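Local atomic coordinates of xyloglucan-specific endo-beta-1,4-glucanase BoGH5A (Bacteroides ovatus, PDB entry 3ZMR), a protein that cleaves the backbone of xyloglucan internally at beta-1,4-glucosidic linkages, retaining the beta configuration, to release xyloglucan oligosaccharides. Residues A239-I244 with N290-T295; L246-R249 with R254-F257; S43-S48 with A73-S78. One frame throughout, in Å; residues are numbered along the deposited sequence.

How the interactions relate
Interactions 1 and 2 belong to the catalytic barrel, share helix 227-248 and lie with their centres about 10 Å apart. They touch directly: Arg249 NH1 is 2.8 Å from Thr295 O, a probable hydrogen bond, and Val292 CG2 meets Phe257 CD2 at 3.9 Å. Interaction 1 approaches the substrate site, the side chain of Trp241 lying about 9 Å from that of His216 and about 14 Å from bound glucose, whereas interaction 2 is remote from the annotated sites. Interaction 3 belongs to a separate module, the BACON domain, its centre about 36 Å from that of interaction 1 and about 43 Å from that of interaction 2.

Interaction 1 of 3, residues A239-I244 with N290-T295; sequences AMWKQI and NTVRAT
Trp241 and Lys242 on helix 227-248 receive the methyl group of Thr291 from helix 275-293, two neighbouring outer helices of the eight-stranded (beta/alpha) barrel. Followed outward, the Trp241 side chain passes from one helix toward the barrel strands. Trp241 CB lies 3.8 Å from Thr291 CG2. Further out, Trp241 CE3 has a looser approach, 4.4 Å, from Val292 CG2, which comes obliquely to the ring. Ile244 CD1, one turn along the same helix, sits over one ring face, displaced toward the rim. At the far corner, Trp241 CH2 packs 3.7 Å from Phe257 CB on strand 255-258. The NE1 atom gives its hydrogen to Gly259 O, so the indole's one polar atom is satisfied in the buried interior.

Thr291 divides its two branches by chemistry. With CG2 anti to the backbone N and OG1 beside it (chi1 -58°), the hydroxyl turns back to hydrogen-bond Val287 O of its own helix, leaving the methyl to face the neighbour. Thr291 CG2 lies 3.3 Å from Lys242 N, a tight approach, and the CA atoms of Lys242 and Thr291 are 5.9 Å apart. The Lys242 chain uses only its base here; extended throughout, it carries NZ away to a salt bridge with Glu101.

No hydrogen bond joins the two segments. Polar groups find partners within their own segment or elsewhere in the fold; at the end of 290-295, Val292 O accepts from both Thr295 N and Thr295 OG1, the hydroxyl lying 2.7 Å away in the carbonyl plane.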
ATOM      1  N   ALA A 239      -8.232  15.274  -0.755  1.00 10.48           N
ATOM      2  CA  ALA A 239      -8.290  16.381  -1.715  1.00 10.17           C
ATOM      3  C   ALA A 239      -7.376  16.116  -2.901  1.00  8.42           C
ATOM      4  O   ALA A 239      -7.725  16.397  -4.049  1.00 11.35           O
ATOM      5  CB  ALA A 239      -7.923  17.696  -1.057  1.00 12.81           C
ATOM      6  N   MET A 240      -6.218  15.526  -2.618  1.00 10.55           N
ATOM      7  CA  MET A 240      -5.245  15.224  -3.651  1.00 10.13           C
ATOM      8  C   MET A 240      -5.718  14.063  -4.505  1.00  8.63           C
ATOM      9  O   MET A 240      -5.773  14.156  -5.747  1.00  9.72           O
ATOM     10  CB  MET A 240      -3.862  14.950  -3.033  1.00 13.59           C
ATOM     11  CG  MET A 240      -3.255  16.183  -2.347  1.00 11.88           C
ATOM     12  SD  MET A 240      -1.662  15.822  -1.603  1.00 11.92           S
ATOM     13  CE  MET A 240      -0.630  15.707  -3.052  1.00 12.75           C
ATOM     14  N   TRP A 241      -6.128  12.969  -3.850  1.00 10.64           N
ATOM     15  CA  TRP A 241      -6.596  11.804  -4.619  1.00  9.05           C
ATOM     16  C   TRP A 241      -7.874  12.047  -5.423  1.00  8.16           C
ATOM     17  O   TRP A 241      -8.063  11.448  -6.485  1.00  8.95           O
ATOM     18  CB  TRP A 241      -6.750  10.536  -3.763  1.00  8.32           C
ATOM     19  CG  TRP A 241      -5.475   9.742  -3.765  1.00  8.12           C
ATOM     20  CD1 TRP A 241      -4.603   9.561  -2.720  1.00  8.14           C
ATOM     21  CD2 TRP A 241      -4.905   9.061  -4.886  1.00  8.38           C
ATOM     22  NE1 TRP A 241      -3.508   8.838  -3.139  1.00  8.71           N
ATOM     23  CE2 TRP A 241      -3.654   8.528  -4.463  1.00  8.43           C
ATOM     24  CE3 TRP A 241      -5.281   8.910  -6.226  1.00 11.61           C
ATOM     25  CZ2 TRP A 241      -2.815   7.813  -5.324  1.00 10.32           C
ATOM     26  CZ3 TRP A 241      -4.459   8.171  -7.062  1.00  8.11           C
ATOM     27  CH2 TRP A 241      -3.241   7.656  -6.617  1.00  8.61           C
ATOM     28  N   LYS A 242      -8.737  12.945  -4.940  1.00  9.03           N
ATOM     29  CA  LYS A 242      -9.927  13.265  -5.711  1.00  9.51           C
ATOM     30  C   LYS A 242      -9.541  13.816  -7.099  1.00  8.05           C
ATOM     31  O   LYS A 242     -10.095  13.445  -8.147  1.00  9.75           O
ATOM     32  CB  LYS A 242     -10.847  14.210  -4.947  1.00  9.78           C
ATOM     33  CG  LYS A 242     -12.139  14.494  -5.685  1.00 18.36           C
ATOM     34  CD  LYS A 242     -13.072  15.351  -4.824  1.00 19.52           C
ATOM     35  CE  LYS A 242     -14.338  15.644  -5.613  1.00 16.63           C
ATOM     36  NZ  LYS A 242     -15.268  16.561  -4.913  1.00 21.30           N
ATOM     37  N   GLN A 243      -8.562  14.724  -7.098  1.00  8.96           N
ATOM     38  CA  GLN A 243      -8.087  15.304  -8.338  1.00  8.92           C
ATOM     39  C   GLN A 243      -7.449  14.297  -9.275  1.00  8.77           C
ATOM     40  O   GLN A 243      -7.694  14.273 -10.490  1.00 10.34           O
ATOM     41  CB  GLN A 243      -7.071  16.402  -8.068  1.00 14.04           C
ATOM     42  CG  GLN A 243      -7.699  17.614  -7.389  1.00 11.58           C
ATOM     43  CD  GLN A 243      -6.639  18.571  -6.923  1.00 10.44           C
ATOM     44  OE1 GLN A 243      -6.125  19.388  -7.700  1.00 13.79           O
ATOM     45  NE2 GLN A 243      -6.284  18.457  -5.663  1.00 10.89           N
ATOM     46  N   ILE A 244      -6.568  13.488  -8.698  1.00  9.14           N
ATOM     47  CA  ILE A 244      -5.848  12.502  -9.511  1.00  9.65           C
ATOM     48  C   ILE A 244      -6.830  11.448 -10.077  1.00  7.43           C
ATOM     49  O   ILE A 244      -6.812  11.114 -11.280  1.00  9.82           O
ATOM     50  CB  ILE A 244      -4.766  11.806  -8.679  1.00  9.91           C
ATOM     51  CG1 ILE A 244      -3.738  12.822  -8.137  1.00 10.26           C
ATOM     52  CG2 ILE A 244      -4.084  10.706  -9.497  1.00  9.36           C
ATOM     53  CD1 ILE A 244      -3.022  12.309  -6.906  1.00 11.93           C
ATOM     54  N   ASN A 290     -11.841   5.080  -0.327  1.00  8.32           N
ATOM     55  CA  ASN A 290     -13.096   5.837  -0.298  1.00  9.74           C
ATOM     56  C   ASN A 290     -13.135   6.889  -1.405  1.00  9.82           C
ATOM     57  O   ASN A 290     -14.112   7.029  -2.105  1.00 10.05           O
ATOM     58  CB  ASN A 290     -13.275   6.568   1.034  1.00 10.98           C
ATOM     59  CG  ASN A 290     -13.552   5.655   2.194  1.00 11.19           C
ATOM     60  OD1 ASN A 290     -13.824   4.450   2.036  1.00 13.11           O
ATOM     61  ND2 ASN A 290     -13.498   6.248   3.399  1.00 13.18           N
ATOM     62  N   THR A 291     -12.043   7.649  -1.505  1.00  8.90           N
ATOM     63  CA  THR A 291     -11.944   8.771  -2.424  1.00  8.38           C
ATOM     64  C   THR A 291     -12.022   8.312  -3.890  1.00  8.25           C
ATOM     65  O   THR A 291     -12.763   8.864  -4.678  1.00 10.62           O
ATOM     66  CB  THR A 291     -10.623   9.556  -2.166  1.00  9.08           C
ATOM     67  OG1 THR A 291     -10.576  10.018  -0.801  1.00 10.36           O
ATOM     68  CG2 THR A 291     -10.445  10.729  -3.142  1.00 11.44           C
ATOM     69  N   VAL A 292     -11.253   7.265  -4.227  1.00  7.59           N
ATOM     70  CA  VAL A 292     -11.262   6.768  -5.601  1.00  7.62           C
ATOM     71  C   VAL A 292     -12.651   6.230  -5.957  1.00  8.21           C
ATOM     72  O   VAL A 292     -13.213   6.561  -7.003  1.00  9.44           O
ATOM     73  CB  VAL A 292     -10.176   5.695  -5.814  1.00  8.91           C
ATOM     74  CG1 VAL A 292     -10.285   5.061  -7.202  1.00  9.25           C
ATOM     75  CG2 VAL A 292      -8.789   6.307  -5.592  1.00 10.58           C
ATOM     76  N   ARG A 293     -13.195   5.407  -5.067  1.00  8.91           N
ATOM     77  CA  ARG A 293     -14.506   4.779  -5.361  1.00  7.97           C
ATOM     78  C   ARG A 293     -15.639   5.818  -5.479  1.00  8.59           C
ATOM     79  O   ARG A 293     -16.551   5.644  -6.283  1.00  9.87           O
ATOM     80  CB  ARG A 293     -14.865   3.720  -4.322  1.00  9.09           C
ATOM     81  CG  ARG A 293     -13.897   2.532  -4.246  1.00  9.09           C
ATOM     82  CD  ARG A 293     -13.691   1.763  -5.555  1.00  9.00           C
ATOM     83  NE  ARG A 293     -12.882   0.570  -5.297  1.00  8.62           N
ATOM     84  CZ  ARG A 293     -11.977   0.039  -6.119  1.00  7.89           C
ATOM     85  NH1 ARG A 293     -11.728   0.608  -7.294  1.00  9.87           N
ATOM     86  NH2 ARG A 293     -11.294  -1.026  -5.752  1.00 14.77           N
ATOM     87  N   ALA A 294     -15.522   6.900  -4.710  1.00  7.49           N
ATOM     88  CA  ALA A 294     -16.528   7.957  -4.697  1.00  9.03           C
ATOM     89  C   ALA A 294     -16.596   8.713  -6.049  1.00  9.69           C
ATOM     90  O   ALA A 294     -17.537   9.463  -6.320  1.00 11.80           O
ATOM     91  CB  ALA A 294     -16.304   8.929  -3.549  1.00 14.76           C
ATOM     92  N   THR A 295     -15.570   8.560  -6.877  1.00  8.85           N
ATOM     93  CA  THR A 295     -15.600   9.188  -8.210  1.00  9.39           C
ATOM     94  C   THR A 295     -16.375   8.388  -9.258  1.00  9.51           C
ATOM     95  O   THR A 295     -16.755   8.898 -10.321  1.00 10.77           O
ATOM     96  CB  THR A 295     -14.193   9.538  -8.726  1.00  8.95           C
ATOM     97  OG1 THR A 295     -13.429   8.363  -8.986  1.00  9.31           O
ATOM     98  CG2 THR A 295     -13.461  10.433  -7.740  1.00 10.86           C
TER

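Interaction 2 of 3, residues L246-R249 with R254-F257; sequences LRFR and RLLF
Phe248, near the end of helix 227-248, packs against Leu255 and Phe257 of the strand that follows it, an example of a helix covering the strand it leads into. Its CB points at the strand, while CG, anti to the carbonyl carbon (chi1 -71°), carries the ring off beside it, toward helix 191-206. Contact is thus made by CB and the near ring atoms, Phe248 CD1 lying 3.7 Å from Leu255 CD2. That methyl reaches the ring obliquely and also touches Phe248 CB, the two side chains crossing at about a right angle.

Leu255 has CG anti to its own backbone N (chi1 180°), projecting the branched end at the helix. Phe257, two residues on, brings its ring tip close: Phe257 CZ is 3.8 Å from Phe248 CB, which meets the ring at its edge, near its plane. The Phe248 ring has a further cover from its own helix, Arg247 CG lying 3.9 Å above one face and offset toward the rim. Beyond the two segments, Phe248 also touches Val201 and Ile213, and Phe257 touches Val292.

The contact is wholly apolar and buried, with no hydrogen bond across it. Leu255 and Phe257 point to the outside of the barrel wall, and Phe248 seals the helix to it, the arrangement of a beta-alpha-beta crossover, here 210-214, 227-248 and 255-258, in a (beta/alpha)8 barrel.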
ATOM      1  N   LEU A 246     -10.033  11.789 -10.610  1.00  8.74           N
ATOM      2  CA  LEU A 246     -10.868  12.386 -11.671  1.00  9.96           C
ATOM      3  C   LEU A 246     -10.110  12.538 -12.973  1.00  9.97           C
ATOM      4  O   LEU A 246     -10.658  12.291 -14.057  1.00 11.67           O
ATOM      5  CB  LEU A 246     -11.468  13.718 -11.218  1.00  9.90           C
ATOM      6  CG  LEU A 246     -12.620  13.617 -10.181  1.00 10.09           C
ATOM      7  CD1 LEU A 246     -13.006  14.981  -9.638  1.00 13.41           C
ATOM      8  CD2 LEU A 246     -13.826  12.906 -10.775  1.00 12.58           C
ATOM      9  N   ARG A 247      -8.844  12.926 -12.891  1.00  9.87           N
ATOM     10  CA  ARG A 247      -8.069  13.088 -14.140  1.00 11.43           C
ATOM     11  C   ARG A 247      -7.933  11.743 -14.887  1.00  8.17           C
ATOM     12  O   ARG A 247      -8.008  11.699 -16.117  1.00 10.53           O
ATOM     13  CB  ARG A 247      -6.679  13.698 -13.869  1.00 11.63           C
ATOM     14  CG  ARG A 247      -5.740  13.687 -15.073  1.00 14.67           C
ATOM     15  CD  ARG A 247      -6.222  14.555 -16.206  1.00 20.30           C
ATOM     16  NE  ARG A 247      -6.017  15.973 -15.948  1.00 16.23           N
ATOM     17  CZ  ARG A 247      -5.114  16.752 -16.571  1.00 14.19           C
ATOM     18  NH1 ARG A 247      -4.274  16.265 -17.458  1.00 16.28           N
ATOM     19  NH2 ARG A 247      -5.050  18.042 -16.258  1.00 15.15           N
ATOM     20  N   PHE A 248      -7.698  10.662 -14.122  1.00  9.01           N
ATOM     21  CA  PHE A 248      -7.398   9.364 -14.692  1.00  8.36           C
ATOM     22  C   PHE A 248      -8.580   8.371 -14.749  1.00  8.79           C
ATOM     23  O   PHE A 248      -8.422   7.187 -15.061  1.00 10.04           O
ATOM     24  CB  PHE A 248      -6.202   8.751 -13.958  1.00  8.22           C
ATOM     25  CG  PHE A 248      -4.889   9.425 -14.259  1.00  9.04           C
ATOM     26  CD1 PHE A 248      -4.206   9.133 -15.438  1.00 14.14           C
ATOM     27  CD2 PHE A 248      -4.339  10.336 -13.371  1.00  9.09           C
ATOM     28  CE1 PHE A 248      -3.033   9.770 -15.716  1.00 10.36           C
ATOM     29  CE2 PHE A 248      -3.155  10.983 -13.648  1.00 15.05           C
ATOM     30  CZ  PHE A 248      -2.492  10.689 -14.809  1.00 11.60           C
ATOM     31  N   ARG A 249      -9.789   8.883 -14.503  1.00  8.51           N
ATOM     32  CA  ARG A 249     -10.963   8.034 -14.317  1.00  9.41           C
ATOM     33  C   ARG A 249     -11.285   7.163 -15.535  1.00  9.89           C
ATOM     34  O   ARG A 249     -11.802   6.058 -15.374  1.00 10.13           O
ATOM     35  CB  ARG A 249     -12.187   8.929 -13.986  1.00  9.90           C
ATOM     36  CG  ARG A 249     -13.466   8.122 -13.704  1.00  9.59           C
ATOM     37  CD  ARG A 249     -14.533   8.931 -13.013  1.00 12.50           C
ATOM     38  NE  ARG A 249     -14.874  10.155 -13.732  1.00 11.07           N
ATOM     39  CZ  ARG A 249     -15.730  11.071 -13.301  1.00 10.27           C
ATOM     40  NH1 ARG A 249     -16.338  10.963 -12.118  1.00 10.79           N
ATOM     41  NH2 ARG A 249     -15.942  12.140 -14.056  1.00 13.55           N
ATOM     42  N   ARG A 254      -5.416  -1.486 -16.978  1.00  8.62           N
ATOM     43  CA  ARG A 254      -3.971  -1.545 -16.987  1.00  9.54           C
ATOM     44  C   ARG A 254      -3.380  -0.432 -16.119  1.00  8.84           C
ATOM     45  O   ARG A 254      -2.191  -0.468 -15.814  1.00  9.39           O
ATOM     46  CB  ARG A 254      -3.421  -1.523 -18.422  1.00 11.31           C
ATOM     47  CG  ARG A 254      -3.771  -2.760 -19.274  1.00 17.14           C
ATOM     48  CD  ARG A 254      -3.514  -2.496 -20.775  1.00 39.08           C
ATOM     49  NE  ARG A 254      -4.114  -1.205 -21.141  1.00 32.86           N
ATOM     50  CZ  ARG A 254      -3.698  -0.373 -22.099  1.00 37.40           C
ATOM     51  NH1 ARG A 254      -2.656  -0.671 -22.863  1.00 43.20           N
ATOM     52  NH2 ARG A 254      -4.333   0.779 -22.291  1.00 56.51           N
ATOM     53  N   LEU A 255      -4.182   0.570 -15.748  1.00  8.10           N
ATOM     54  CA  LEU A 255      -3.757   1.636 -14.835  1.00  7.83           C
ATOM     55  C   LEU A 255      -4.267   1.366 -13.432  1.00  7.36           C
ATOM     56  O   LEU A 255      -5.488   1.239 -13.218  1.00  9.31           O
ATOM     57  CB  LEU A 255      -4.202   3.019 -15.270  1.00  7.71           C
ATOM     58  CG  LEU A 255      -3.816   4.216 -14.393  1.00  7.67           C
ATOM     59  CD1 LEU A 255      -2.295   4.392 -14.318  1.00  9.84           C
ATOM     60  CD2 LEU A 255      -4.443   5.493 -14.890  1.00  9.35           C
ATOM     61  N   LEU A 256      -3.337   1.251 -12.499  1.00  8.18           N
ATOM     62  CA  LEU A 256      -3.600   1.044 -11.069  1.00  7.44           C
ATOM     63  C   LEU A 256      -3.154   2.261 -10.281  1.00  7.18           C
ATOM     64  O   LEU A 256      -2.207   2.970 -10.689  1.00  8.15           O
ATOM     65  CB  LEU A 256      -2.862  -0.200 -10.542  1.00  7.52           C
ATOM     66  CG  LEU A 256      -3.238  -1.593 -11.109  1.00  8.05           C
ATOM     67  CD1 LEU A 256      -2.526  -1.890 -12.412  1.00 10.72           C
ATOM     68  CD2 LEU A 256      -2.910  -2.685 -10.092  1.00  7.94           C
ATOM     69  N   PHE A 257      -3.861   2.521  -9.178  1.00  7.55           N
ATOM     70  CA  PHE A 257      -3.495   3.591  -8.254  1.00  6.93           C
ATOM     71  C   PHE A 257      -2.967   3.005  -6.955  1.00  7.91           C
ATOM     72  O   PHE A 257      -3.528   2.043  -6.439  1.00  8.22           O
ATOM     73  CB  PHE A 257      -4.673   4.507  -7.889  1.00  7.32           C
ATOM     74  CG  PHE A 257      -5.412   5.155  -9.040  1.00  7.85           C
ATOM     75  CD1 PHE A 257      -4.841   5.451 -10.276  1.00  8.35           C
ATOM     76  CD2 PHE A 257      -6.721   5.564  -8.814  1.00  8.35           C
ATOM     77  CE1 PHE A 257      -5.586   6.070 -11.249  1.00  8.92           C
ATOM     78  CE2 PHE A 257      -7.446   6.201  -9.786  1.00  9.66           C
ATOM     79  CZ  PHE A 257      -6.893   6.442 -11.010  1.00  9.34           C
TER

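Interaction 3 of 3, residues S43-S48 with A73-S78; sequences SWCKSS and ATVTVS
Trp44 and Cys45 meet Ala73 and Val75 across the interior of a small beta domain, a case of two segments that meet through side chains, with no hydrogen bond between them. Segment 43-48 carries the edge strand 45-47 of a three-stranded antiparallel sheet; segment 73-78 is part of the mixed sheet facing it. Cys45 and Ala73, the nearest pair, are 7.1 Å apart at their CA atoms.

The apolar contacts come first. Ala73 CB lies 3.7 Å from Trp44 CZ2 and nearly as close to CH2, approaching the outer part of the indole obliquely. Cys45 CB is 4.1 Å from Ala73 CB. Cys45 SG, anti to the backbone N (chi1 -179°), reaches along the opposing strand to Val75 CG2 at 3.9 Å.

Aromatic contacts gather at Trp44. Its CG sits between the backbone N and the carbonyl carbon (chi1 55°), which carries the indole across toward Ala73, with Cys45 CB 3.8 Å above one ring face, offset toward the rim. Arg71 adds a cation-pi interaction. Replacing this tryptophan with an alanine would probably open a gap beside the methyl of Ala73 and leave the Arg71 cation without its aromatic partner.

Polar bonds tie each segment to its neighbours instead. Lys46 pairs through its backbone with Thr61 of strand 55-62, Ala73 with Val89 of strand 85-91, and Cys45 O accepts from Thr40 OG1, a bond between the sheets. Inward-facing small and apolar side chains between two sheets are the mark of a beta sandwich, here the BACON domain, which does not bind carbohydrate and may instead space the catalytic module from the cell surface.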
ATOM      1  N   SER A  43     -21.581 -12.527  17.079  1.00 23.55           N
ATOM      2  CA  SER A  43     -20.187 -12.375  17.501  1.00 28.97           C
ATOM      3  C   SER A  43     -19.594 -11.028  17.115  1.00 24.61           C
ATOM      4  O   SER A  43     -18.655 -10.575  17.752  1.00 25.78           O
ATOM      5  CB  SER A  43     -19.320 -13.510  16.941  1.00 41.22           C
ATOM      6  OG  SER A  43     -19.306 -13.503  15.527  1.00 45.61           O
ATOM      7  N   TRP A  44     -20.165 -10.380  16.098  1.00 19.54           N
ATOM      8  CA  TRP A  44     -19.650  -9.059  15.636  1.00 18.80           C
ATOM      9  C   TRP A  44     -20.179  -7.871  16.460  1.00 19.18           C
ATOM     10  O   TRP A  44     -19.761  -6.722  16.281  1.00 16.80           O
ATOM     11  CB  TRP A  44     -19.961  -8.811  14.146  1.00 19.72           C
ATOM     12  CG  TRP A  44     -21.437  -8.934  13.761  1.00 19.29           C
ATOM     13  CD1 TRP A  44     -22.052 -10.054  13.238  1.00 20.22           C
ATOM     14  CD2 TRP A  44     -22.481  -7.944  13.895  1.00 17.19           C
ATOM     15  NE1 TRP A  44     -23.378  -9.812  13.020  1.00 23.74           N
ATOM     16  CE2 TRP A  44     -23.682  -8.543  13.424  1.00 22.02           C
ATOM     17  CE3 TRP A  44     -22.523  -6.605  14.348  1.00 15.48           C
ATOM     18  CZ2 TRP A  44     -24.900  -7.867  13.397  1.00 21.30           C
ATOM     19  CZ3 TRP A  44     -23.754  -5.923  14.321  1.00 17.06           C
ATOM     20  CH2 TRP A  44     -24.923  -6.564  13.823  1.00 18.06           C
ATOM     21  N   CYS A  45     -21.109  -8.159  17.352  1.00 20.01           N
ATOM     22  CA  CYS A  45     -21.689  -7.196  18.261  1.00 18.67           C
ATOM     23  C   CYS A  45     -21.308  -7.598  19.690  1.00 19.38           C
ATOM     24  O   CYS A  45     -21.658  -8.679  20.170  1.00 21.09           O
ATOM     25  CB  CYS A  45     -23.207  -7.161  18.090  1.00 18.27           C
ATOM     26  SG  CYS A  45     -24.047  -5.974  19.153  1.00 19.59           S
ATOM     27  N   LYS A  46     -20.546  -6.735  20.347  1.00 18.67           N
ATOM     28  CA  LYS A  46     -20.038  -7.021  21.688  1.00 18.19           C
ATOM     29  C   LYS A  46     -20.512  -5.997  22.712  1.00 15.55           C
ATOM     30  O   LYS A  46     -20.611  -4.812  22.439  1.00 20.09           O
ATOM     31  CB  LYS A  46     -18.503  -7.116  21.689  1.00 22.12           C
ATOM     32  CG  LYS A  46     -17.942  -8.375  21.016  1.00 31.93           C
ATOM     33  CD  LYS A  46     -18.394  -9.663  21.701  1.00 78.54           C
ATOM     34  CE  LYS A  46     -17.862 -10.900  20.996  1.00 84.02           C
ATOM     35  NZ  LYS A  46     -18.610 -12.128  21.382  1.00 92.35           N
ATOM     36  N   SER A  47     -20.786  -6.496  23.905  1.00 15.57           N
ATOM     37  CA  SER A  47     -21.018  -5.686  25.103  1.00 15.22           C
ATOM     38  C   SER A  47     -19.738  -5.628  25.927  1.00 14.62           C
ATOM     39  O   SER A  47     -19.044  -6.634  26.098  1.00 16.53           O
ATOM     40  CB  SER A  47     -22.133  -6.272  25.975  1.00 14.79           C
ATOM     41  OG  SER A  47     -22.273  -5.561  27.185  1.00 16.67           O
ATOM     42  N   SER A  48     -19.433  -4.450  26.462  1.00 14.24           N
ATOM     43  CA  SER A  48     -18.275  -4.309  27.381  1.00 13.38           C
ATOM     44  C   SER A  48     -18.445  -5.108  28.678  1.00 13.16           C
ATOM     45  O   SER A  48     -17.463  -5.458  29.354  1.00 15.39           O
ATOM     46  CB  SER A  48     -18.082  -2.833  27.747  1.00 17.65           C
ATOM     47  OG  SER A  48     -19.259  -2.299  28.311  1.00 12.58           O
ATOM     48  N   ALA A  73     -28.557  -7.603  14.911  1.00 17.68           N
ATOM     49  CA  ALA A  73     -28.324  -8.386  16.114  1.00 18.65           C
ATOM     50  C   ALA A  73     -29.240  -7.881  17.224  1.00 15.45           C
ATOM     51  O   ALA A  73     -29.938  -6.847  17.099  1.00 16.69           O
ATOM     52  CB  ALA A  73     -26.883  -8.257  16.548  1.00 23.28           C
ATOM     53  N   THR A  74     -29.265  -8.647  18.307  1.00 20.90           N
ATOM     54  CA  THR A  74     -29.890  -8.161  19.541  1.00 16.95           C
ATOM     55  C   THR A  74     -28.885  -8.184  20.685  1.00 15.33           C
ATOM     56  O   THR A  74     -27.883  -8.913  20.654  1.00 17.04           O
ATOM     57  CB  THR A  74     -31.136  -8.975  19.944  1.00 20.39           C
ATOM     58  OG1 THR A  74     -30.758 -10.339  20.157  1.00 20.07           O
ATOM     59  CG2 THR A  74     -32.197  -8.894  18.877  1.00 21.47           C
ATOM     60  N   VAL A  75     -29.168  -7.341  21.667  1.00 15.63           N
ATOM     61  CA  VAL A  75     -28.472  -7.312  22.951  1.00 17.68           C
ATOM     62  C   VAL A  75     -29.551  -7.509  24.016  1.00 15.48           C
ATOM     63  O   VAL A  75     -30.528  -6.739  24.094  1.00 16.60           O
ATOM     64  CB  VAL A  75     -27.748  -5.960  23.164  1.00 15.90           C
ATOM     65  CG1 VAL A  75     -27.078  -5.914  24.531  1.00 21.40           C
ATOM     66  CG2 VAL A  75     -26.702  -5.732  22.064  1.00 19.30           C
ATOM     67  N   THR A  76     -29.368  -8.546  24.826  1.00 16.01           N
ATOM     68  CA  THR A  76     -30.348  -8.925  25.837  1.00 17.41           C
ATOM     69  C   THR A  76     -29.834  -8.623  27.219  1.00 16.13           C
ATOM     70  O   THR A  76     -28.785  -9.139  27.634  1.00 16.43           O
ATOM     71  CB  THR A  76     -30.670 -10.419  25.712  1.00 18.53           C
ATOM     72  OG1 THR A  76     -31.296 -10.629  24.449  1.00 22.10           O
ATOM     73  CG2 THR A  76     -31.631 -10.907  26.823  1.00 22.29           C
ATOM     74  N   VAL A  77     -30.566  -7.753  27.902  1.00 16.03           N
ATOM     75  CA  VAL A  77     -30.277  -7.405  29.303  1.00 15.88           C
ATOM     76  C   VAL A  77     -31.277  -8.143  30.197  1.00 17.82           C
ATOM     77  O   VAL A  77     -32.484  -8.067  29.983  1.00 18.86           O
ATOM     78  CB  VAL A  77     -30.385  -5.889  29.547  1.00 18.62           C
ATOM     79  CG1 VAL A  77     -29.811  -5.534  30.903  1.00 20.34           C
ATOM     80  CG2 VAL A  77     -29.680  -5.104  28.420  1.00 20.66           C
ATOM     81  N   SER A  78     -30.770  -8.842  31.213  1.00 17.88           N
ATOM     82  CA  SER A  78     -31.638  -9.654  32.054  1.00 23.53           C
ATOM     83  C   SER A  78     -31.306  -9.541  33.532  1.00 25.83           C
ATOM     84  O   SER A  78     -30.183  -9.215  33.907  1.00 21.60           O
ATOM     85  CB  SER A  78     -31.567 -11.109  31.608  1.00 31.75           C
ATOM     86  OG  SER A  78     -30.269 -11.626  31.737  1.00 26.86           O
TER